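Local coordinates for protein glycosyl hydrolase, family 8 (Clostridium perfringens, PDB 3REN) that probably hydrolyses alpha-glucans as an alpha-amylase, and adopts the (alpha/alpha)6-barrel fold of family 8 glycosyl hydrolases, at residues A[208-213]-A[248-253]; A[67-72]-A[79-84]. All blocks are in the same frame, centred on the assembly; numbering follows the deposited sequence. Where two conformers were deposited one is given.

Interaction 1 (A[208-213]-A[248-253]); sequences EVPLYR and EESSIK
Glu248 OE2 is gripped by two groups that reach it from different parts of the chain: the phenol of Tyr212, whose OH donates to it, and the guanidinium of Arg241, which forms a salt bridge through NE. The separation from Tyr212 OH to Glu248 OE2, 2.4 Å, is very short, so the length should be treated as doubtful. The two side chains come from opposite directions, and OE2 lies at the edge of the ring, near its plane. The carboxylate does not lie flat with the phenol, the two planes being 67° apart. A bend at the second torsion of Glu248 (chi2 -57°) folds its chain and carries the acid out to the hydroxyl.

This is a worked example of how an irregular loop can be fastened to the start of a barrel helix. Segment 208-213 follows helix 188-201 of the (alpha/alpha)6 barrel and runs past the N-terminal end of helix 249-262, where Glu248 holds the N-cap position. Pro210 is the centre of an inverse gamma turn, closed by a weak bond of 2.8 Å from Leu211 N to Val209 O.

The turn sets the proline against the first turn of the helix, with Pro210 CG 3.4 Å from Ser250 O. On the same residue the carbonyl faces the helix as well, Pro210 O lying 3.5 Å from Ser251 CB; its hydrogen bond comes from Lys204 NZ. Leu211 starts away from the helix, yet its CD2 returns to within 3.4 Å of Ser251 OG, a hydroxyl deposited in two positions and so a less certain neighbour. Leu211 also touches Ser234 of helix 231-243, while Tyr212 touches Val237 of that helix.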
ATOM      1  N   GLU A 208      14.205   7.653  20.906  1.00 19.76           N
ATOM      2  CA  GLU A 208      14.315   6.225  21.175  1.00 19.30           C
ATOM      3  C   GLU A 208      13.595   5.382  20.074  1.00 17.65           C
ATOM      4  O   GLU A 208      14.036   4.293  19.713  1.00 16.87           O
ATOM      5  CB  GLU A 208      13.716   5.945  22.582  1.00 18.97           C
ATOM      6  CG  GLU A 208      13.664   4.469  23.041  1.00 21.42           C
ATOM      7  CD  GLU A 208      15.060   3.817  23.075  1.00 27.82           C
ATOM      8  OE1 GLU A 208      16.048   4.555  23.348  1.00 29.41           O
ATOM      9  OE2 GLU A 208      15.172   2.589  22.780  1.00 27.66           O
ATOM     10  N   VAL A 209      12.453   5.883  19.605  1.00 16.33           N
ATOM     11  CA  VAL A 209      11.584   5.149  18.671  1.00 15.43           C
ATOM     12  C   VAL A 209      11.336   6.083  17.487  1.00 14.85           C
ATOM     13  O   VAL A 209      10.368   6.853  17.476  1.00 14.82           O
ATOM     14  CB  VAL A 209      10.248   4.755  19.339  1.00 15.85           C
ATOM     15  CG1 VAL A 209       9.347   3.935  18.362  1.00 15.96           C
ATOM     16  CG2 VAL A 209      10.496   4.005  20.633  1.00 15.04           C
ATOM     17  N   PRO A 210      12.246   6.078  16.508  1.00 14.31           N
ATOM     18  CA  PRO A 210      12.142   7.140  15.511  1.00 14.40           C
ATOM     19  C   PRO A 210      11.180   6.766  14.391  1.00 14.35           C
ATOM     20  O   PRO A 210      11.521   6.851  13.207  1.00 15.14           O
ATOM     21  CB  PRO A 210      13.574   7.276  14.999  1.00 14.27           C
ATOM     22  CG  PRO A 210      14.189   5.950  15.207  1.00 15.31           C
ATOM     23  CD  PRO A 210      13.455   5.251  16.334  1.00 14.36           C
ATOM     24  N   LEU A 211      10.001   6.322  14.773  1.00 14.27           N
ATOM     25  CA  LEU A 211       8.944   5.997  13.829  1.00 15.22           C
ATOM     26  C   LEU A 211       8.024   7.222  13.700  1.00 15.30           C
ATOM     27  O   LEU A 211       8.416   8.332  14.077  1.00 15.86           O
ATOM     28  CB  LEU A 211       8.207   4.739  14.300  1.00 15.31           C
ATOM     29  CG  LEU A 211       9.119   3.511  14.408  1.00 15.88           C
ATOM     30  CD1 LEU A 211       8.323   2.328  14.959  1.00 16.72           C
ATOM     31  CD2 LEU A 211       9.843   3.129  13.101  1.00 14.89           C
ATOM     32  N   TYR A 212       6.803   7.040  13.199  1.00 14.60           N
ATOM     33  CA  TYR A 212       5.979   8.171  12.872  1.00 13.76           C
ATOM     34  C   TYR A 212       4.630   8.150  13.528  1.00 13.58           C
ATOM     35  O   TYR A 212       4.053   7.078  13.752  1.00 13.16           O
ATOM     36  CB  TYR A 212       5.795   8.292  11.358  1.00 12.99           C
ATOM     37  CG  TYR A 212       7.045   8.733  10.702  1.00 13.01           C
ATOM     38  CD1 TYR A 212       7.429  10.062  10.747  1.00 11.84           C
ATOM     39  CD2 TYR A 212       7.908   7.802  10.108  1.00 15.01           C
ATOM     40  CE1 TYR A 212       8.616  10.485  10.163  1.00 15.00           C
ATOM     41  CE2 TYR A 212       9.074   8.225   9.481  1.00 17.15           C
ATOM     42  CZ  TYR A 212       9.409   9.579   9.507  1.00 17.66           C
ATOM     43  OH  TYR A 212      10.571  10.037   8.915  1.00 21.57           O
ATOM     44  N   ARG A 213       4.125   9.356  13.788  1.00 13.03           N
ATOM     45  CA  ARG A 213       2.731   9.535  14.198  1.00 13.73           C
ATOM     46  C   ARG A 213       1.811   8.982  13.133  1.00 13.56           C
ATOM     47  O   ARG A 213       2.152   8.977  11.941  1.00 15.13           O
ATOM     48  CB  ARG A 213       2.384  11.028  14.404  1.00 12.99           C
ATOM     49  CG  ARG A 213       2.960  11.653  15.679  1.00 15.35           C
ATOM     50  CD  ARG A 213       2.182  11.220  16.907  1.00 14.90           C
ATOM     51  NE  ARG A 213       2.988  11.321  18.124  1.00 17.73           N
ATOM     52  CZ  ARG A 213       2.710  10.672  19.262  1.00 17.54           C
ATOM     53  NH1 ARG A 213       1.644   9.880  19.355  1.00 15.79           N
ATOM     54  NH2 ARG A 213       3.521  10.802  20.296  1.00 18.06           N
ATOM     55  N   GLU A 248      15.923   8.301   5.836  1.00 17.53           N
ATOM     56  CA  GLU A 248      15.348   7.453   6.896  1.00 17.94           C
ATOM     57  C   GLU A 248      16.414   6.558   7.567  1.00 17.63           C
ATOM     58  O   GLU A 248      16.107   5.457   7.983  1.00 16.23           O
ATOM     59  CB  GLU A 248      14.224   6.558   6.343  1.00 17.84           C
ATOM     60  CG  GLU A 248      12.927   7.326   5.974  1.00 19.35           C
ATOM     61  CD  GLU A 248      12.328   8.131   7.151  1.00 20.51           C
ATOM     62  OE1 GLU A 248      12.506   7.709   8.293  1.00 21.61           O
ATOM     63  OE2 GLU A 248      11.690   9.187   6.946  1.00 19.28           O
ATOM     64  N   GLU A 249      17.621   7.067   7.733  1.00 17.24           N
ATOM     65  CA  GLU A 249      18.684   6.292   8.325  1.00 18.34           C
ATOM     66  C   GLU A 249      18.391   5.796   9.762  1.00 17.23           C
ATOM     67  O   GLU A 249      18.544   4.655  10.028  1.00 18.43           O
ATOM     68  CB  GLU A 249      20.006   7.085   8.287  1.00 19.54           C
ATOM     69  CG  GLU A 249      20.504   7.429   6.898  1.00 24.20           C
ATOM     70  CD  GLU A 249      21.903   8.046   6.853  1.00 32.45           C
ATOM     71  OE1 GLU A 249      22.139   9.140   7.352  1.00 37.30           O
ATOM     72  N   SER A 250      17.840   6.644  10.604  0.50 16.53           N
ATOM     73  CA  SER A 250      17.595   6.256  11.999  0.50 16.28           C
ATOM     74  C   SER A 250      16.398   5.332  12.180  0.50 16.72           C
ATOM     75  O   SER A 250      16.377   4.503  13.083  0.50 16.20           O
ATOM     76  CB  SER A 250      17.491   7.476  12.936  0.50 15.70           C
ATOM     77  OG  SER A 250      16.286   8.195  12.733  0.50 13.59           O
ATOM     78  N   SER A 251      15.399   5.467  11.319  0.50 17.00           N
ATOM     79  CA  SER A 251      14.231   4.612  11.428  0.50 17.41           C
ATOM     80  C   SER A 251      14.557   3.205  10.957  0.50 16.96           C
ATOM     81  O   SER A 251      14.165   2.212  11.579  0.50 17.29           O
ATOM     82  CB  SER A 251      13.089   5.181  10.606  0.50 17.93           C
ATOM     83  OG  SER A 251      11.989   4.311  10.721  0.50 21.20           O
ATOM     84  N   ILE A 252      15.281   3.124   9.848  1.00 15.94           N
ATOM     85  CA  ILE A 252      15.682   1.852   9.282  1.00 16.15           C
ATOM     86  C   ILE A 252      16.628   1.116  10.238  1.00 15.60           C
ATOM     87  O   ILE A 252      16.521  -0.090  10.405  1.00 16.24           O
ATOM     88  CB  ILE A 252      16.310   2.033   7.883  1.00 15.95           C
ATOM     89  CG1 ILE A 252      15.236   2.499   6.895  1.00 16.36           C
ATOM     90  CG2 ILE A 252      16.929   0.734   7.392  1.00 16.38           C
ATOM     91  CD1 ILE A 252      15.785   2.835   5.505  1.00 15.02           C
ATOM     92  N   LYS A 253      17.561   1.838  10.844  1.00 15.40           N
ATOM     93  CA  LYS A 253      18.420   1.245  11.881  1.00 16.75           C
ATOM     94  C   LYS A 253      17.537   0.644  13.006  1.00 15.73           C
ATOM     95  O   LYS A 253      17.746  -0.483  13.461  1.00 14.97           O
ATOM     96  CB  LYS A 253      19.369   2.329  12.413  1.00 17.26           C
ATOM     97  CG  LYS A 253      20.541   1.827  13.258  1.00 22.67           C
ATOM     98  CD  LYS A 253      21.201   3.020  13.984  1.00 27.85           C
ATOM     99  CE  LYS A 253      21.973   2.581  15.259  1.00 32.71           C
ATOM    100  NZ  LYS A 253      23.366   2.116  14.954  1.00 34.66           N
TER

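Interaction 2 (A[67-72]-A[79-84]); sequences LMMLYS and ELFDEH. With EDO (1,2-ethanediol), chain I; EDO (1,2-ethanediol), chain H.
Met68 lays its CG over the centre of the His84 imidazole, a CH-pi contact with CG 3.5 Å from the ring centroid and 8° from the ring normal. Its CG is anti to the backbone N (chi1 -180°); a bend at chi2 turns SE toward Leu80 CD2, and another at chi3 brings CE to C2 of a 1,2-ethanediol, probably from the crystallisation liquor. Both methionines here are selenomethionines. At the His84 rim, NE2 shares a 2.5 Å hydrogen bond with O1 of the same diol, and ND1 bonds Glu65.

Met69 makes a second pairing, with Phe81. Its CG lies over one face of the phenyl ring, and a turn at the last torsion (chi3 69°) brings Met69 CE to 3.5 Å from Phe81 CZ. SE stands farther off above the ring, a Met-aromatic contact.

Nearer the connection the backbones come closest at Ser72 and Phe81. Ser72 OG bonds Met68 O at 2.9 Å from above the carbonyl plane, while Ser72 N donates to the same oxygen from the opposite face. Held back on its own helix, Ser72 OG packs tightly against Leu80 CG at 3.1 Å, and Ser72 CB meets Phe81 CB at 3.6 Å.

The antiparallel axes of segments 67-72 and 79-84 approach to 8.5 Å; they lie on helices 62-74 and 78-89, a tightly connected hairpin of the kind from which (alpha/alpha)6 barrels are built.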
ATOM      1  N   LEU A  67      -2.846  -1.636  -6.352  1.00 10.23           N
ATOM      2  CA  LEU A  67      -1.730  -2.537  -6.046  1.00 10.92           C
ATOM      3  C   LEU A  67      -1.372  -3.435  -7.225  1.00 10.47           C
ATOM      4  O   LEU A  67      -0.206  -3.614  -7.546  1.00  9.87           O
ATOM      5  CB  LEU A  67      -2.002  -3.362  -4.762  1.00 10.72           C
ATOM      6  CG  LEU A  67      -1.951  -2.544  -3.436  1.00 11.79           C
ATOM      7  CD1 LEU A  67      -2.523  -3.332  -2.203  1.00  9.02           C
ATOM      8  CD2 LEU A  67      -0.529  -2.063  -3.155  1.00  7.02           C
HETATM    9  N   MSE A  68      -2.389  -3.990  -7.876  1.00 10.80           N
HETATM   10  CA  MSE A  68      -2.188  -4.916  -8.982  1.00 11.20           C
HETATM   11  C   MSE A  68      -1.616  -4.168 -10.205  1.00 10.97           C
HETATM   12  O   MSE A  68      -0.776  -4.701 -10.911  1.00 10.97           O
HETATM   13  CB  MSE A  68      -3.503  -5.656  -9.314  1.00 11.46           C
HETATM   14  CG  MSE A  68      -3.387  -6.671 -10.472  1.00 15.15           C
HETATM   15 SE   MSE A  68      -1.923  -7.999 -10.245  1.00 16.63          SE
HETATM   16  CE  MSE A  68      -2.804  -9.280  -9.091  1.00 17.47           C
HETATM   17  N   MSE A  69      -2.081  -2.942 -10.436  1.00  9.86           N
HETATM   18  CA  MSE A  69      -1.465  -2.059 -11.431  1.00 10.34           C
HETATM   19  C   MSE A  69       0.001  -1.775 -11.160  1.00 10.65           C
HETATM   20  O   MSE A  69       0.803  -1.796 -12.090  1.00 10.44           O
HETATM   21  CB  MSE A  69      -2.231  -0.739 -11.534  1.00  9.53           C
HETATM   22  CG  MSE A  69      -3.639  -0.922 -12.221  1.00 10.96           C
HETATM   23 SE   MSE A  69      -4.806   0.682 -11.969  1.00 13.12          SE
HETATM   24  CE  MSE A  69      -3.864   1.945 -13.082  1.00 13.62           C
ATOM     25  N   LEU A  70       0.363  -1.501  -9.898  1.00  9.88           N
ATOM     26  CA  LEU A  70       1.788  -1.323  -9.599  1.00 10.84           C
ATOM     27  C   LEU A  70       2.630  -2.566  -9.904  1.00 11.31           C
ATOM     28  O   LEU A  70       3.746  -2.470 -10.488  1.00 10.27           O
ATOM     29  CB  LEU A  70       2.013  -0.904  -8.157  1.00 10.98           C
ATOM     30  CG  LEU A  70       1.585   0.518  -7.814  1.00 12.57           C
ATOM     31  CD1 LEU A  70       1.703   0.702  -6.281  1.00 14.98           C
ATOM     32  CD2 LEU A  70       2.565   1.468  -8.517  1.00 15.38           C
ATOM     33  N   TYR A  71       2.110  -3.720  -9.479  1.00 10.87           N
ATOM     34  CA  TYR A  71       2.737  -4.987  -9.795  1.00 11.57           C
ATOM     35  C   TYR A  71       2.903  -5.175 -11.308  1.00 11.73           C
ATOM     36  O   TYR A  71       3.963  -5.612 -11.770  1.00 11.18           O
ATOM     37  CB  TYR A  71       1.879  -6.140  -9.261  1.00 11.15           C
ATOM     38  CG  TYR A  71       2.371  -7.501  -9.699  1.00 12.82           C
ATOM     39  CD1 TYR A  71       3.453  -8.101  -9.061  1.00 12.54           C
ATOM     40  CD2 TYR A  71       1.789  -8.151 -10.763  1.00 10.88           C
ATOM     41  CE1 TYR A  71       3.925  -9.347  -9.469  1.00 14.91           C
ATOM     42  CE2 TYR A  71       2.239  -9.391 -11.185  1.00 13.51           C
ATOM     43  CZ  TYR A  71       3.311  -9.979 -10.536  1.00 15.94           C
ATOM     44  OH  TYR A  71       3.752 -11.229 -10.907  1.00 17.03           O
ATOM     45  N   SER A  72       1.837  -4.915 -12.067  1.00 11.74           N
ATOM     46  CA  SER A  72       1.869  -5.067 -13.553  1.00 12.90           C
ATOM     47  C   SER A  72       2.935  -4.222 -14.233  1.00 12.57           C
ATOM     48  O   SER A  72       3.629  -4.720 -15.109  1.00 13.23           O
ATOM     49  CB  SER A  72       0.524  -4.702 -14.162  1.00 12.02           C
ATOM     50  OG  SER A  72      -0.444  -5.589 -13.679  1.00 16.14           O
ATOM     51  N   GLU A  79      -0.534  -5.832 -20.926  1.00 17.48           N
ATOM     52  CA  GLU A  79      -1.863  -6.470 -20.946  1.00 18.32           C
ATOM     53  C   GLU A  79      -2.595  -6.580 -19.586  1.00 17.87           C
ATOM     54  O   GLU A  79      -3.773  -6.268 -19.485  1.00 17.86           O
ATOM     55  CB  GLU A  79      -1.743  -7.854 -21.548  1.00 19.08           C
ATOM     56  CG  GLU A  79      -3.035  -8.437 -21.984  1.00 25.99           C
ATOM     57  CD  GLU A  79      -2.839  -9.711 -22.808  1.00 35.45           C
ATOM     58  OE1 GLU A  79      -3.297 -10.784 -22.330  1.00 37.01           O
ATOM     59  OE2 GLU A  79      -2.221  -9.629 -23.912  1.00 35.57           O
ATOM     60  N   LEU A  80      -1.892  -7.056 -18.562  1.00 16.55           N
ATOM     61  CA  LEU A  80      -2.460  -7.192 -17.263  1.00 15.89           C
ATOM     62  C   LEU A  80      -2.727  -5.807 -16.691  1.00 14.94           C
ATOM     63  O   LEU A  80      -3.766  -5.593 -16.046  1.00 14.01           O
ATOM     64  CB  LEU A  80      -1.510  -8.013 -16.378  1.00 15.28           C
ATOM     65  CG  LEU A  80      -1.763  -8.181 -14.889  1.00 17.03           C
ATOM     66  CD1 LEU A  80      -3.076  -8.922 -14.676  1.00 12.29           C
ATOM     67  CD2 LEU A  80      -0.574  -8.920 -14.253  1.00 14.88           C
ATOM     68  N   PHE A  81      -1.798  -4.872 -16.929  1.00 14.45           N
ATOM     69  CA  PHE A  81      -1.979  -3.513 -16.461  1.00 14.64           C
ATOM     70  C   PHE A  81      -3.291  -2.947 -16.978  1.00 14.68           C
ATOM     71  O   PHE A  81      -4.142  -2.469 -16.178  1.00 14.61           O
ATOM     72  CB  PHE A  81      -0.796  -2.606 -16.836  1.00 13.85           C
ATOM     73  CG  PHE A  81      -0.908  -1.198 -16.274  1.00 15.75           C
ATOM     74  CD1 PHE A  81      -0.184  -0.824 -15.128  1.00 15.59           C
ATOM     75  CD2 PHE A  81      -1.719  -0.231 -16.898  1.00 14.98           C
ATOM     76  CE1 PHE A  81      -0.280   0.476 -14.585  1.00 13.49           C
ATOM     77  CE2 PHE A  81      -1.831   1.083 -16.354  1.00 11.90           C
ATOM     78  CZ  PHE A  81      -1.110   1.432 -15.203  1.00 14.00           C
ATOM     79  N   ASP A  82      -3.484  -3.047 -18.297  1.00 14.25           N
ATOM     80  CA  ASP A  82      -4.681  -2.515 -18.952  1.00 14.41           C
ATOM     81  C   ASP A  82      -5.948  -3.166 -18.483  1.00 14.63           C
ATOM     82  O   ASP A  82      -7.014  -2.512 -18.424  1.00 14.19           O
ATOM     83  CB  ASP A  82      -4.557  -2.592 -20.486  1.00 14.96           C
ATOM     84  CG  ASP A  82      -3.598  -1.503 -21.047  1.00 16.47           C
ATOM     85  OD1 ASP A  82      -3.394  -0.444 -20.412  1.00 20.05           O
ATOM     86  OD2 ASP A  82      -3.008  -1.704 -22.115  1.00 18.78           O
ATOM     87  N   GLU A  83      -5.859  -4.433 -18.106  1.00 13.68           N
ATOM     88  CA  GLU A  83      -7.066  -5.104 -17.709  1.00 15.22           C
ATOM     89  C   GLU A  83      -7.574  -4.552 -16.365  1.00 14.29           C
ATOM     90  O   GLU A  83      -8.786  -4.404 -16.161  1.00 13.76           O
ATOM     91  CB  GLU A  83      -6.821  -6.616 -17.673  1.00 16.05           C
ATOM     92  CG  GLU A  83      -7.984  -7.415 -17.153  1.00 22.81           C
ATOM     93  CD  GLU A  83      -7.741  -8.917 -17.289  1.00 31.45           C
ATOM     94  OE1 GLU A  83      -6.944  -9.298 -18.184  1.00 34.62           O
ATOM     95  OE2 GLU A  83      -8.330  -9.708 -16.503  1.00 33.49           O
ATOM     96  N   HIS A  84      -6.647  -4.211 -15.460  1.00 13.25           N
ATOM     97  CA  HIS A  84      -7.031  -3.645 -14.168  1.00 13.19           C
ATOM     98  C   HIS A  84      -7.325  -2.141 -14.260  1.00 13.70           C
ATOM     99  O   HIS A  84      -8.261  -1.660 -13.601  1.00 14.12           O
ATOM    100  CB  HIS A  84      -5.996  -3.998 -13.098  1.00 13.04           C
ATOM    101  CG  HIS A  84      -6.015  -5.457 -12.788  1.00 13.18           C
ATOM    102  ND1 HIS A  84      -6.870  -5.999 -11.856  1.00 11.77           N
ATOM    103  CD2 HIS A  84      -5.402  -6.505 -13.396  1.00 12.52           C
ATOM    104  CE1 HIS A  84      -6.746  -7.312 -11.866  1.00 13.77           C
ATOM    105  NE2 HIS A  84      -5.869  -7.644 -12.799  1.00 11.11           N
TER
HETATM  106  C1  EDO I 376      -5.501 -11.327 -12.486  1.00 26.19           C
HETATM  107  O1  EDO I 376      -5.590 -10.118 -13.245  1.00 25.17           O
HETATM  108  C2  EDO I 376      -5.367 -10.984 -11.007  1.00 25.89           C
HETATM  109  O2  EDO I 376      -6.625 -10.509 -10.543  1.00 25.16           O
HETATM  110  C1  EDO H 375      -9.662  -8.672 -13.637  1.00 29.87           C
HETATM  111  O1  EDO H 375     -10.177  -9.275 -14.844  1.00 28.42           O
HETATM  112  C2  EDO H 375      -9.638  -9.703 -12.509  1.00 26.14           C
HETATM  113  O2  EDO H 375      -8.973 -10.892 -12.992  1.00 29.59           O

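In the fold
The two interactions illustrate how one barrel uses different chemistry for different junctions. Both are buried, but interaction 1 lies farther out, about 19 Å from the centre of the chain against about 14 Å for interaction 2, and the two are on opposite sides of that centre. Their own centres are about 32 Å apart and they share no helix. Interaction 2 joins neighbouring helices through selenomethionine, aromatic and aliphatic side chains over 405 Å². Interaction 1 buries 238 Å² between a loop and a helix start, and adds a tyrosine-carboxylate bond to backbone and proline packing. Along the chain they follow in series, interaction 2 being complete before interaction 1 begins.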